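Local coordinates for protein ribokinase, putative (Burkholderia thailandensis, PDB 3B1N) that is a nucleoside kinase of the pfkB (ribokinase) family that probably transfers a phosphate from ATP to the 5'-hydroxyl of nucleosides such as inosine or mizoribine, at residues Gly19-His24 with Asp110-Thr115; Ala50-Tyr55 with Cys251-Arg256; Ala281-His286 with Gln290-Thr295. All coordinates share one frame; numbering follows the deposited sequence.

Contact 1 (Gly19-His24 with Asp110-Thr115); sequences GRFREH and DNNQIT. With ADP (adenosine-5'-diphosphate), chain G.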
loop_
_atom_site.group_PDB
_atom_site.type_symbol
_atom_site.label_atom_id
_atom_site.label_comp_id
_atom_site.label_asym_id
_atom_site.label_seq_id
_atom_site.Cartn_x
_atom_site.Cartn_y
_atom_site.Cartn_z
ATOM N N GLY B 19 3.741 -12.376 -4.214
ATOM C CA GLY B 19 4.995 -12.204 -4.931
ATOM C C GLY B 19 5.953 -11.430 -4.083
ATOM O O GLY B 19 5.733 -11.294 -2.879
ATOM N N ARG B 20 7.004 -10.933 -4.705
ATOM C CA ARG B 20 8.090 -10.237 -4.032
ATOM C C ARG B 20 8.288 -8.920 -4.734
ATOM O O ARG B 20 8.555 -8.906 -5.947
ATOM C CB ARG B 20 9.376 -11.072 -4.126
ATOM C CG ARG B 20 9.324 -12.315 -3.174
ATOM C CD ARG B 20 10.569 -13.205 -3.417
ATOM N NE ARG B 20 11.830 -12.552 -3.061
ATOM C CZ ARG B 20 12.832 -12.342 -3.894
ATOM N NH1 ARG B 20 12.753 -12.671 -5.176
ATOM N NH2 ARG B 20 13.928 -11.789 -3.441
ATOM N N PHE B 21 8.180 -7.808 -4.003
ATOM C CA PHE B 21 8.467 -6.482 -4.625
ATOM C C PHE B 21 9.819 -6.402 -5.312
ATOM O O PHE B 21 9.961 -5.753 -6.318
ATOM C CB PHE B 21 8.388 -5.332 -3.605
ATOM C CG PHE B 21 7.050 -5.185 -2.925
ATOM C CD1 PHE B 21 5.873 -5.465 -3.565
ATOM C CD2 PHE B 21 7.011 -4.650 -1.609
ATOM C CE1 PHE B 21 4.582 -5.333 -2.927
ATOM C CE2 PHE B 21 5.746 -4.484 -0.961
ATOM C CZ PHE B 21 4.558 -4.835 -1.593
ATOM N N ARG B 22 10.847 -7.097 -4.812
ATOM C CA ARG B 22 12.141 -7.045 -5.438
ATOM C C ARG B 22 12.122 -7.487 -6.906
ATOM O O ARG B 22 13.015 -7.107 -7.646
ATOM C CB ARG B 22 13.131 -7.953 -4.690
ATOM C CG ARG B 22 13.554 -7.327 -3.354
ATOM C CD ARG B 22 14.434 -8.350 -2.566
ATOM N NE ARG B 22 14.806 -7.821 -1.230
ATOM C CZ ARG B 22 15.935 -7.200 -0.955
ATOM N NH1 ARG B 22 16.821 -6.970 -1.911
ATOM N NH2 ARG B 22 16.160 -6.811 0.311
ATOM N N GLU B 23 11.157 -8.330 -7.269
ATOM C CA GLU B 23 11.069 -8.857 -8.631
ATOM C C GLU B 23 10.378 -7.877 -9.554
ATOM O O GLU B 23 10.230 -8.158 -10.746
ATOM C CB GLU B 23 10.313 -10.181 -8.645
ATOM C CG GLU B 23 11.045 -11.265 -7.841
ATOM C CD GLU B 23 10.229 -12.535 -7.739
ATOM O OE1 GLU B 23 9.298 -12.766 -8.556
ATOM O OE2 GLU B 23 10.493 -13.318 -6.804
ATOM N N HIS B 24 9.953 -6.726 -9.007
ATOM C CA HIS B 24 9.105 -5.791 -9.819
ATOM C C HIS B 24 9.633 -4.388 -9.763
ATOM O O HIS B 24 8.946 -3.467 -10.243
ATOM C CB HIS B 24 7.673 -5.850 -9.345
ATOM C CG HIS B 24 7.081 -7.206 -9.521
ATOM N ND1 HIS B 24 6.527 -7.626 -10.714
ATOM C CD2 HIS B 24 7.016 -8.272 -8.673
ATOM C CE1 HIS B 24 6.128 -8.889 -10.589
ATOM N NE2 HIS B 24 6.421 -9.301 -9.363
ATOM N N ASP B 110 8.097 -11.519 1.174
ATOM C CA ASP B 110 9.383 -11.256 1.862
ATOM C C ASP B 110 9.201 -10.490 3.151
ATOM O O ASP B 110 10.185 -10.120 3.815
ATOM C CB ASP B 110 10.273 -10.378 1.003
ATOM C CG ASP B 110 11.116 -11.152 0.029
ATOM O OD1 ASP B 110 10.945 -12.396 -0.039
ATOM O OD2 ASP B 110 11.984 -10.508 -0.621
ATOM N N ASN B 111 7.959 -10.204 3.479
ATOM C CA ASN B 111 7.597 -9.541 4.715
ATOM C C ASN B 111 7.873 -8.036 4.547
ATOM O O ASN B 111 7.998 -7.287 5.524
ATOM C CB ASN B 111 8.386 -10.133 5.931
ATOM C CG ASN B 111 8.194 -11.686 6.147
ATOM O OD1 ASN B 111 8.621 -12.201 7.184
ATOM N ND2 ASN B 111 7.561 -12.389 5.210
ATOM N N ASN B 112 7.973 -7.554 3.292
ATOM C CA ASN B 112 7.958 -6.098 3.074
ATOM C C ASN B 112 6.551 -5.608 3.261
ATOM O O ASN B 112 5.611 -6.319 2.880
ATOM C CB ASN B 112 8.496 -5.742 1.673
ATOM C CG ASN B 112 9.928 -6.175 1.513
ATOM O OD1 ASN B 112 10.769 -5.828 2.338
ATOM N ND2 ASN B 112 10.224 -6.993 0.475
ATOM N N GLN B 113 6.402 -4.446 3.913
ATOM C CA GLN B 113 5.113 -3.782 4.202
ATOM C C GLN B 113 5.186 -2.313 3.752
ATOM O O GLN B 113 6.158 -1.644 4.127
ATOM C CB GLN B 113 4.840 -3.783 5.728
ATOM C CG GLN B 113 4.479 -5.136 6.319
ATOM C CD GLN B 113 4.089 -5.116 7.815
ATOM O OE1 GLN B 113 3.191 -4.385 8.256
ATOM N NE2 GLN B 113 4.742 -5.978 8.588
ATOM N N ILE B 114 4.192 -1.795 3.012
ATOM C CA ILE B 114 4.014 -0.338 2.902
ATOM C C ILE B 114 2.587 -0.045 3.433
ATOM O O ILE B 114 1.582 -0.624 2.911
ATOM C CB ILE B 114 4.145 0.172 1.452
ATOM C CG1 ILE B 114 5.547 -0.144 0.933
ATOM C CG2 ILE B 114 3.831 1.722 1.414
ATOM C CD1 ILE B 114 5.745 0.217 -0.589
ATOM N N THR B 115 2.518 0.749 4.497
ATOM C CA THR B 115 1.259 0.935 5.238
ATOM C C THR B 115 0.856 2.411 5.243
ATOM O O THR B 115 1.667 3.274 5.578
ATOM C CB THR B 115 1.450 0.454 6.674
ATOM O OG1 THR B 115 1.676 -0.961 6.651
ATOM C CG2 THR B 115 0.225 0.785 7.557
HETATM P PB ADP G . 8.427 -7.865 11.318
HETATM O O1B ADP G . 8.996 -7.130 10.114
HETATM O O2B ADP G . 8.619 -7.034 12.550
HETATM O O3B ADP G . 7.063 -8.457 11.280
HETATM P PA ADP G . 10.169 -10.231 10.715
HETATM O O1A ADP G . 9.673 -10.244 9.262
HETATM O O2A ADP G . 11.631 -10.057 10.994
HETATM O O3A ADP G . 9.486 -9.112 11.597
HETATM O "O5'" ADP G . 9.590 -11.580 11.255
HETATM C "C5'" ADP G . 9.705 -11.797 12.666
HETATM C "C4'" ADP G . 9.956 -13.253 13.029
HETATM O "O4'" ADP G . 8.855 -14.056 12.551
HETATM C "C3'" ADP G . 11.222 -13.860 12.376
HETATM O "O3'" ADP G . 12.403 -13.534 13.124
HETATM C "C2'" ADP G . 10.828 -15.313 12.301
HETATM O "O2'" ADP G . 11.081 -15.955 13.570
HETATM C "C1'" ADP G . 9.345 -15.298 12.059
HETATM N N9 ADP G . 9.091 -15.323 10.592
HETATM C C8 ADP G . 8.930 -14.279 9.717
HETATM N N7 ADP G . 8.772 -14.758 8.441
HETATM C C5 ADP G . 8.910 -16.074 8.500
HETATM C C6 ADP G . 8.897 -17.160 7.523
HETATM N N6 ADP G . 8.698 -16.838 6.214
HETATM N N1 ADP G . 9.070 -18.398 7.949
HETATM C C2 ADP G . 9.268 -18.701 9.255
HETATM N N3 ADP G . 9.269 -17.754 10.202
HETATM C C4 ADP G . 9.128 -16.465 9.893
HETATM O O HOH W 1 14.459 -11.527 -0.644
HETATM O O HOH W 2 10.739 -8.586 -2.212
HETATM O O HOH W 3 12.857 -8.375 0.711
#
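A partly buried salt-bridge network, centred on Asp110 between Arg20 and Arg22, ties the loop after strand 10-16 to the turn leading into strand 113-118. Arg20 NE is shared by both carboxylate oxygens, 3.2 Å from Asp110 OD1 and equally far from OD2, in two weak, bent hydrogen bonds; the guanidinium and carboxylate planes lie 58° apart. A bend at chi3 (65°) turns the Arg20 chain so that NH1 faces back along its own segment to Glu23 OE2, at 2.9 Å and close to the guanidinium plane. Arg22 makes a long salt bridge, NE to Asp110 OD2 3.9 Å. Three waters complete the network, each donating to Asp110 OD2: one also takes a bond from Arg20 NH2, the second from Arg22 N, the third from Arg22 NE and Asn112 ND2. Next to this polar cluster the Phe21 ring slides past Asn112, CD2 to CB 3.8 Å. Asn112 OD1 bonds to Ile33 N of the second subunit, and Arg22 NH1 to Pro27 O of that subunit. Strand 113-118 continues in a parallel ladder with a strand of the second subunit, an intersubunit sheet consistent with the dimeric lid of ribokinase-family enzymes.

Contact 2 (Ala50-Tyr55 with Cys251-Arg256); sequences AGNIAY and CGDAFR. With ADP (adenosine-5'-diphosphate), chain G; MZR (5-hydroxy-1-(beta-D-ribofuranosyl)-1H-imidazole-4-carboxamide), chain F.
Asp253 and Ile53 carry most of the interface between helices 49-59 and 251-264, with Asn52 adding its polar link. The axes of segments 50-55 and 251-256 approach to 7.5 Å at a crossing angle of -45°, and the CA atoms of Ile53 and Asp253 are the nearest pair. The Asp253 side chain lies between Asn52 and Ile53. Its CB packs tightly on Asn52 CB at 3.4 Å, while OD2 receives a nearly straight hydrogen bond (168°) from Asn52 ND2 at 2.9 Å. This bond uses the anti lone pair of OD2 and lies close to the amide plane, although amide and carboxylate are turned 46° against each other. The second donor on OD2 is the nucleoside itself: the mizoribine O5' hydroxyl donates a hydrogen bond to Asp253 OD2 at 2.7 Å. Asn52 ND2 also donates to mizoribine O3' (3.0 Å), so one amide nitrogen holds both the sugar and the aspartate. Ile53 comes in at about a right angle to Asp253, its CG1 lying 3.6 Å from Asp253 O, and the same carbon rests on Arg256 CB. Nearer the nucleotide, Gly252 N donates to ADP O3B at 2.8 Å. Arg256 NH1 comes from above the plane of the Gly252 carbonyl, on the face opposite to Arg256 N. The Gly-Cys-Gly-Asp run matches the family signature whose aspartate is the catalytic base in relatives, and the O5' bond is consistent with that role here. Asn52 OD1 is held by Gln290 NE2, which fixes the flip of the amide. Away from the interface, Ala54 packs on strand 64-71 and Tyr55 on helix 76-85, while Cys251 and Phe255 face helix 269-284.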
loop_
_atom_site.group_PDB
_atom_site.type_symbol
_atom_site.label_atom_id
_atom_site.label_comp_id
_atom_site.label_asym_id
_atom_site.label_seq_id
_atom_site.Cartn_x
_atom_site.Cartn_y
_atom_site.Cartn_z
ATOM N N ALA B 50 -0.099 -3.249 19.936
ATOM C CA ALA B 50 -0.444 -3.714 21.292
ATOM C C ALA B 50 -1.426 -4.852 21.231
ATOM O O ALA B 50 -1.323 -5.784 22.040
ATOM C CB ALA B 50 -1.001 -2.588 22.163
ATOM N N GLY B 51 -2.391 -4.798 20.328
ATOM C CA GLY B 51 -3.371 -5.888 20.238
ATOM C C GLY B 51 -2.609 -7.168 19.847
ATOM O O GLY B 51 -2.868 -8.254 20.416
ATOM N N ASN B 52 -1.738 -7.054 18.849
ATOM C CA ASN B 52 -1.035 -8.255 18.348
ATOM C C ASN B 52 -0.121 -8.876 19.390
ATOM O O ASN B 52 -0.108 -10.095 19.566
ATOM C CB ASN B 52 -0.195 -7.855 17.129
ATOM C CG ASN B 52 -1.049 -7.332 15.958
ATOM O OD1 ASN B 52 -2.259 -7.544 15.861
ATOM N ND2 ASN B 52 -0.348 -6.701 15.014
ATOM N N ILE B 53 0.635 -8.032 20.079
ATOM C CA ILE B 53 1.609 -8.548 21.039
ATOM C C ILE B 53 0.857 -9.147 22.206
ATOM O O ILE B 53 1.243 -10.222 22.679
ATOM C CB ILE B 53 2.580 -7.420 21.492
ATOM C CG1 ILE B 53 3.491 -6.993 20.335
ATOM C CG2 ILE B 53 3.415 -7.896 22.734
ATOM C CD1 ILE B 53 4.173 -5.656 20.597
ATOM N N ALA B 54 -0.189 -8.453 22.674
ATOM C CA ALA B 54 -0.981 -9.019 23.775
ATOM C C ALA B 54 -1.632 -10.316 23.365
ATOM O O ALA B 54 -1.758 -11.231 24.186
ATOM C CB ALA B 54 -2.025 -8.028 24.250
ATOM N N TYR B 55 -2.106 -10.428 22.117
ATOM C CA TYR B 55 -2.773 -11.666 21.675
ATOM C C TYR B 55 -1.771 -12.839 21.797
ATOM O O TYR B 55 -2.154 -13.920 22.271
ATOM C CB TYR B 55 -3.271 -11.484 20.229
ATOM C CG TYR B 55 -3.935 -12.719 19.668
ATOM C CD1 TYR B 55 -5.246 -13.035 20.011
ATOM C CD2 TYR B 55 -3.234 -13.555 18.827
ATOM C CE1 TYR B 55 -5.848 -14.202 19.541
ATOM C CE2 TYR B 55 -3.850 -14.718 18.319
ATOM C CZ TYR B 55 -5.121 -15.019 18.689
ATOM O OH TYR B 55 -5.765 -16.165 18.225
ATOM N N CYS B 251 4.144 -10.714 12.143
ATOM C CA CYS B 251 5.123 -11.760 12.619
ATOM C C CYS B 251 6.024 -11.231 13.718
ATOM O O CYS B 251 6.241 -11.953 14.728
ATOM C CB CYS B 251 6.006 -12.235 11.494
ATOM S SG CYS B 251 5.206 -13.440 10.410
ATOM N N GLY B 252 6.502 -9.976 13.596
ATOM C CA GLY B 252 7.371 -9.411 14.626
ATOM C C GLY B 252 6.584 -9.271 15.944
ATOM O O GLY B 252 7.153 -9.429 17.029
ATOM N N ASP B 253 5.305 -8.928 15.881
ATOM C CA ASP B 253 4.529 -8.778 17.110
ATOM C C ASP B 253 4.310 -10.121 17.802
ATOM O O ASP B 253 4.350 -10.201 19.053
ATOM C CB ASP B 253 3.188 -8.126 16.766
ATOM C CG ASP B 253 3.334 -6.647 16.427
ATOM O OD1 ASP B 253 4.337 -6.021 16.803
ATOM O OD2 ASP B 253 2.451 -6.119 15.738
ATOM N N ALA B 254 4.062 -11.172 17.012
ATOM C CA ALA B 254 3.917 -12.517 17.592
ATOM C C ALA B 254 5.238 -12.873 18.288
ATOM O O ALA B 254 5.251 -13.412 19.415
ATOM C CB ALA B 254 3.556 -13.543 16.511
ATOM N N PHE B 255 6.346 -12.632 17.599
ATOM C CA PHE B 255 7.701 -12.837 18.150
ATOM C C PHE B 255 7.858 -12.088 19.462
ATOM O O PHE B 255 8.316 -12.644 20.466
ATOM C CB PHE B 255 8.720 -12.392 17.063
ATOM C CG PHE B 255 10.165 -12.599 17.437
ATOM C CD1 PHE B 255 10.918 -13.661 16.891
ATOM C CD2 PHE B 255 10.801 -11.690 18.282
ATOM C CE1 PHE B 255 12.300 -13.792 17.259
ATOM C CE2 PHE B 255 12.143 -11.820 18.609
ATOM C CZ PHE B 255 12.880 -12.889 18.112
ATOM N N ARG B 256 7.475 -10.823 19.484
ATOM C CA ARG B 256 7.630 -10.039 20.738
ATOM C C ARG B 256 6.781 -10.615 21.871
ATOM O O ARG B 256 7.262 -10.619 23.025
ATOM C CB ARG B 256 7.256 -8.569 20.457
ATOM C CG ARG B 256 8.400 -7.863 19.755
ATOM C CD ARG B 256 7.852 -6.695 18.956
ATOM N NE ARG B 256 8.881 -5.972 18.227
ATOM C CZ ARG B 256 9.586 -6.463 17.195
ATOM N NH1 ARG B 256 9.481 -7.722 16.807
ATOM N NH2 ARG B 256 10.454 -5.699 16.596
HETATM P PB ADP G . 8.427 -7.865 11.318
HETATM O O1B ADP G . 8.996 -7.130 10.114
HETATM O O2B ADP G . 8.619 -7.034 12.550
HETATM O O3B ADP G . 7.063 -8.457 11.280
HETATM P PA ADP G . 10.169 -10.231 10.715
HETATM O O1A ADP G . 9.673 -10.244 9.262
HETATM O O2A ADP G . 11.631 -10.057 10.994
HETATM O O3A ADP G . 9.486 -9.112 11.597
HETATM O "O5'" ADP G . 9.590 -11.580 11.255
HETATM C "C5'" ADP G . 9.705 -11.797 12.666
HETATM C "C4'" ADP G . 9.956 -13.253 13.029
HETATM O "O4'" ADP G . 8.855 -14.056 12.551
HETATM C "C3'" ADP G . 11.222 -13.860 12.376
HETATM O "O3'" ADP G . 12.403 -13.534 13.124
HETATM C "C2'" ADP G . 10.828 -15.313 12.301
HETATM O "O2'" ADP G . 11.081 -15.955 13.570
HETATM C "C1'" ADP G . 9.345 -15.298 12.059
HETATM N N9 ADP G . 9.091 -15.323 10.592
HETATM C C8 ADP G . 8.930 -14.279 9.717
HETATM N N7 ADP G . 8.772 -14.758 8.441
HETATM C C5 ADP G . 8.910 -16.074 8.500
HETATM C C6 ADP G . 8.897 -17.160 7.523
HETATM N N6 ADP G . 8.698 -16.838 6.214
HETATM N N1 ADP G . 9.070 -18.398 7.949
HETATM C C2 ADP G . 9.268 -18.701 9.255
HETATM N N3 ADP G . 9.269 -17.754 10.202
HETATM C C4 ADP G . 9.128 -16.465 9.893
HETATM N N1 MZR F . 1.948 3.260 14.268
HETATM O O3 MZR F . 0.904 0.710 14.703
HETATM C C4 MZR F . 1.138 0.648 13.313
HETATM C C5 MZR F . 1.696 1.706 12.502
HETATM C C6 MZR F . 2.089 3.036 12.973
HETATM O O6 MZR F . 2.509 3.822 12.097
HETATM N N7 MZR F . 1.719 1.160 11.255
HETATM C C8 MZR F . 1.234 -0.100 11.325
HETATM N N9 MZR F . 0.866 -0.433 12.596
HETATM C "C1'" MZR F . 0.347 -1.731 13.059
HETATM C "C2'" MZR F . -0.773 -2.367 12.254
HETATM O "O2'" MZR F . -1.991 -1.957 12.868
HETATM C "C3'" MZR F . -0.429 -3.875 12.344
HETATM O "O3'" MZR F . -1.397 -4.713 12.980
HETATM C "C4'" MZR F . 0.883 -3.926 13.080
HETATM O "O4'" MZR F . 1.430 -2.636 12.878
HETATM C "C5'" MZR F . 1.796 -4.985 12.508
HETATM O "O5'" MZR F . 3.004 -4.962 13.314
#

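Contact 3 (Ala281-His286 with Gln290-Thr295); sequences ALKIAH and QTYAPT. With ADP (adenosine-5'-diphosphate), chain G.
Tyr292 lies against Lys283, Leu282 and His286 where helix 269-284 ends and the chain folds back on itself. Its CB touches both Leu282 O and His286 CD2, each at 3.6 Å. The first torsion, 76°, sets CG between the backbone N and the carbonyl carbon, a crowded position that turns the ring back over the helix. CG then meets Lys283 CA at 3.7 Å, which sits over one ring face, offset toward the rim. On one side of the ring CD2 reaches Leu282 CB at 3.9 Å; on the other, CD1 and CE1 both touch Lys283 CG. Further along, Lys283 CB lies over the ring as a CH-pi contact, 3.9 Å from the centroid and 9° off the normal, and it is also the nearest neighbour of CZ within the contact. At the tip, OH lies against Ala254 CB of helix 251-264. Lys283 crosses the ring at about a right angle. Its chain, with CG anti to the backbone N (chi1 -164°), then bends repeatedly, and NZ bonds to the carbonyls of Asp247 and Gly288, with a weak bond to His286 O. A water joins the two backbones, accepting from Tyr292 N at 3.0 Å and lying near Lys283 O. Flanking the ring contact, Leu282 CD1 packs obliquely on Pro294 CG, and His286 CB lies beside Thr291 OG1, whose hydrogen bond goes to Gln287 O. Mostly apolar packing, with the CH-pi contact and one water, thus joins the helix end to its following loop; Ile284, one residue after Lys283, places CD1 against the ADP adenine. Thr295 is the N-cap of helix 296-307, on which Pro294 also packs through Ile299. The Tyr292 side chain also touches Ala56 and Leu59 of helix 49-59.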
loop_
_atom_site.group_PDB
_atom_site.type_symbol
_atom_site.label_atom_id
_atom_site.label_comp_id
_atom_site.label_asym_id
_atom_site.label_seq_id
_atom_site.Cartn_x
_atom_site.Cartn_y
_atom_site.Cartn_z
ATOM N N ALA B 281 6.480 -18.064 13.328
ATOM C CA ALA B 281 6.108 -19.114 12.328
ATOM C C ALA B 281 4.702 -19.582 12.413
ATOM O O ALA B 281 4.094 -19.917 11.375
ATOM C CB ALA B 281 7.081 -20.309 12.439
ATOM N N LEU B 282 4.131 -19.653 13.611
ATOM C CA LEU B 282 2.731 -20.082 13.705
ATOM C C LEU B 282 1.804 -19.012 13.149
ATOM O O LEU B 282 0.802 -19.291 12.505
ATOM C CB LEU B 282 2.351 -20.390 15.148
ATOM C CG LEU B 282 3.230 -21.466 15.772
ATOM C CD1 LEU B 282 2.933 -21.564 17.250
ATOM C CD2 LEU B 282 2.867 -22.807 15.063
ATOM N N LYS B 283 2.187 -17.757 13.363
ATOM C CA LYS B 283 1.409 -16.632 12.863
ATOM C C LYS B 283 1.358 -16.585 11.339
ATOM O O LYS B 283 0.291 -16.333 10.775
ATOM C CB LYS B 283 1.934 -15.293 13.445
ATOM C CG LYS B 283 0.916 -14.154 13.252
ATOM C CD LYS B 283 1.393 -12.992 12.469
ATOM C CE LYS B 283 1.479 -13.340 10.983
ATOM N NZ LYS B 283 0.136 -13.390 10.264
ATOM N N ILE B 284 2.482 -16.814 10.676
ATOM C CA ILE B 284 2.547 -16.553 9.206
ATOM C C ILE B 284 1.695 -17.536 8.405
ATOM O O ILE B 284 1.354 -17.247 7.243
ATOM C CB ILE B 284 4.011 -16.509 8.741
ATOM C CG1 ILE B 284 4.127 -15.757 7.383
ATOM C CG2 ILE B 284 4.586 -17.960 8.673
ATOM C CD1 ILE B 284 5.592 -15.487 7.023
ATOM N N ALA B 285 1.285 -18.619 9.063
ATOM C CA ALA B 285 0.454 -19.640 8.418
ATOM C C ALA B 285 -1.026 -19.253 8.279
ATOM O O ALA B 285 -1.837 -20.045 7.750
ATOM C CB ALA B 285 0.606 -20.987 9.128
ATOM N N HIS B 286 -1.398 -18.047 8.740
ATOM C CA HIS B 286 -2.787 -17.631 8.711
ATOM C C HIS B 286 -2.876 -16.156 8.354
ATOM O O HIS B 286 -1.928 -15.395 8.569
ATOM C CB HIS B 286 -3.485 -17.917 10.051
ATOM C CG HIS B 286 -3.370 -19.337 10.482
ATOM N ND1 HIS B 286 -4.298 -20.301 10.135
ATOM C CD2 HIS B 286 -2.390 -19.975 11.171
ATOM C CE1 HIS B 286 -3.893 -21.472 10.608
ATOM N NE2 HIS B 286 -2.753 -21.296 11.262
ATOM N N GLN B 290 -3.766 -11.854 13.999
ATOM C CA GLN B 290 -4.233 -12.565 15.198
ATOM C C GLN B 290 -5.150 -13.752 14.899
ATOM O O GLN B 290 -5.844 -14.233 15.793
ATOM C CB GLN B 290 -4.951 -11.602 16.153
ATOM C CG GLN B 290 -4.127 -10.402 16.651
ATOM C CD GLN B 290 -5.008 -9.427 17.444
ATOM O OE1 GLN B 290 -5.993 -9.861 18.107
ATOM N NE2 GLN B 290 -4.621 -8.163 17.487
ATOM N N THR B 291 -5.143 -14.295 13.690
ATOM C CA THR B 291 -6.095 -15.383 13.462
ATOM C C THR B 291 -5.538 -16.762 13.801
ATOM O O THR B 291 -6.335 -17.671 14.109
ATOM C CB THR B 291 -6.730 -15.338 12.084
ATOM O OG1 THR B 291 -5.760 -15.700 11.099
ATOM C CG2 THR B 291 -7.235 -13.946 11.817
ATOM N N TYR B 292 -4.212 -16.915 13.794
ATOM C CA TYR B 292 -3.607 -18.124 14.355
ATOM C C TYR B 292 -4.083 -18.342 15.784
ATOM O O TYR B 292 -4.167 -17.402 16.572
ATOM C CB TYR B 292 -2.076 -18.103 14.245
ATOM C CG TYR B 292 -1.322 -17.207 15.235
ATOM C CD1 TYR B 292 -1.563 -15.825 15.302
ATOM C CD2 TYR B 292 -0.385 -17.767 16.110
ATOM C CE1 TYR B 292 -0.845 -15.048 16.218
ATOM C CE2 TYR B 292 0.330 -17.006 17.012
ATOM C CZ TYR B 292 0.060 -15.619 17.063
ATOM O OH TYR B 292 0.753 -14.876 17.987
ATOM N N ALA B 293 -4.511 -19.563 16.082
ATOM C CA ALA B 293 -5.044 -19.835 17.404
ATOM C C ALA B 293 -4.573 -21.209 17.917
ATOM O O ALA B 293 -5.430 -22.070 18.278
ATOM C CB ALA B 293 -6.599 -19.743 17.371
ATOM N N PRO B 294 -3.249 -21.432 18.002
ATOM C CA PRO B 294 -2.730 -22.647 18.615
ATOM C C PRO B 294 -3.131 -22.762 20.089
ATOM O O PRO B 294 -3.179 -21.768 20.829
ATOM C CB PRO B 294 -1.203 -22.504 18.469
ATOM C CG PRO B 294 -1.011 -20.976 18.566
ATOM C CD PRO B 294 -2.184 -20.422 17.786
ATOM N N THR B 295 -3.418 -23.988 20.507
ATOM C CA THR B 295 -3.560 -24.229 21.916
ATOM C C THR B 295 -2.203 -24.175 22.558
ATOM O O THR B 295 -1.125 -24.281 21.924
ATOM C CB THR B 295 -4.187 -25.603 22.223
ATOM O OG1 THR B 295 -3.292 -26.622 21.806
ATOM C CG2 THR B 295 -5.544 -25.744 21.532
HETATM P PB ADP G . 8.427 -7.865 11.318
HETATM O O1B ADP G . 8.996 -7.130 10.114
HETATM O O2B ADP G . 8.619 -7.034 12.550
HETATM O O3B ADP G . 7.063 -8.457 11.280
HETATM P PA ADP G . 10.169 -10.231 10.715
HETATM O O1A ADP G . 9.673 -10.244 9.262
HETATM O O2A ADP G . 11.631 -10.057 10.994
HETATM O O3A ADP G . 9.486 -9.112 11.597
HETATM O "O5'" ADP G . 9.590 -11.580 11.255
HETATM C "C5'" ADP G . 9.705 -11.797 12.666
HETATM C "C4'" ADP G . 9.956 -13.253 13.029
HETATM O "O4'" ADP G . 8.855 -14.056 12.551
HETATM C "C3'" ADP G . 11.222 -13.860 12.376
HETATM O "O3'" ADP G . 12.403 -13.534 13.124
HETATM C "C2'" ADP G . 10.828 -15.313 12.301
HETATM O "O2'" ADP G . 11.081 -15.955 13.570
HETATM C "C1'" ADP G . 9.345 -15.298 12.059
HETATM N N9 ADP G . 9.091 -15.323 10.592
HETATM C C8 ADP G . 8.930 -14.279 9.717
HETATM N N7 ADP G . 8.772 -14.758 8.441
HETATM C C5 ADP G . 8.910 -16.074 8.500
HETATM C C6 ADP G . 8.897 -17.160 7.523
HETATM N N6 ADP G . 8.698 -16.838 6.214
HETATM N N1 ADP G . 9.070 -18.398 7.949
HETATM C C2 ADP G . 9.268 -18.701 9.255
HETATM N N3 ADP G . 9.269 -17.754 10.202
HETATM C C4 ADP G . 9.128 -16.465 9.893
HETATM O O HOH W 4 -2.416 -15.324 11.953
#

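Overall arrangement
Along the chain the segments of contacts 1 and 2 alternate, and contact 3 follows both. Contacts 2 and 3 are neighbours, their centres 11 Å apart, in the helical layers of the main domain: helix 251-264 is followed by helix 269-284, and Tyr55 OH probably hydrogen-bonds to Tyr292 O. Contact 1 lies about 21 Å from the centres of both, at the edge of the four-stranded sheet that extends into the second subunit. All three reach the same ADP. The nucleotide thus lies between main domain and lid, with mizoribine bound by Asn52 and Asp253 of contact 2.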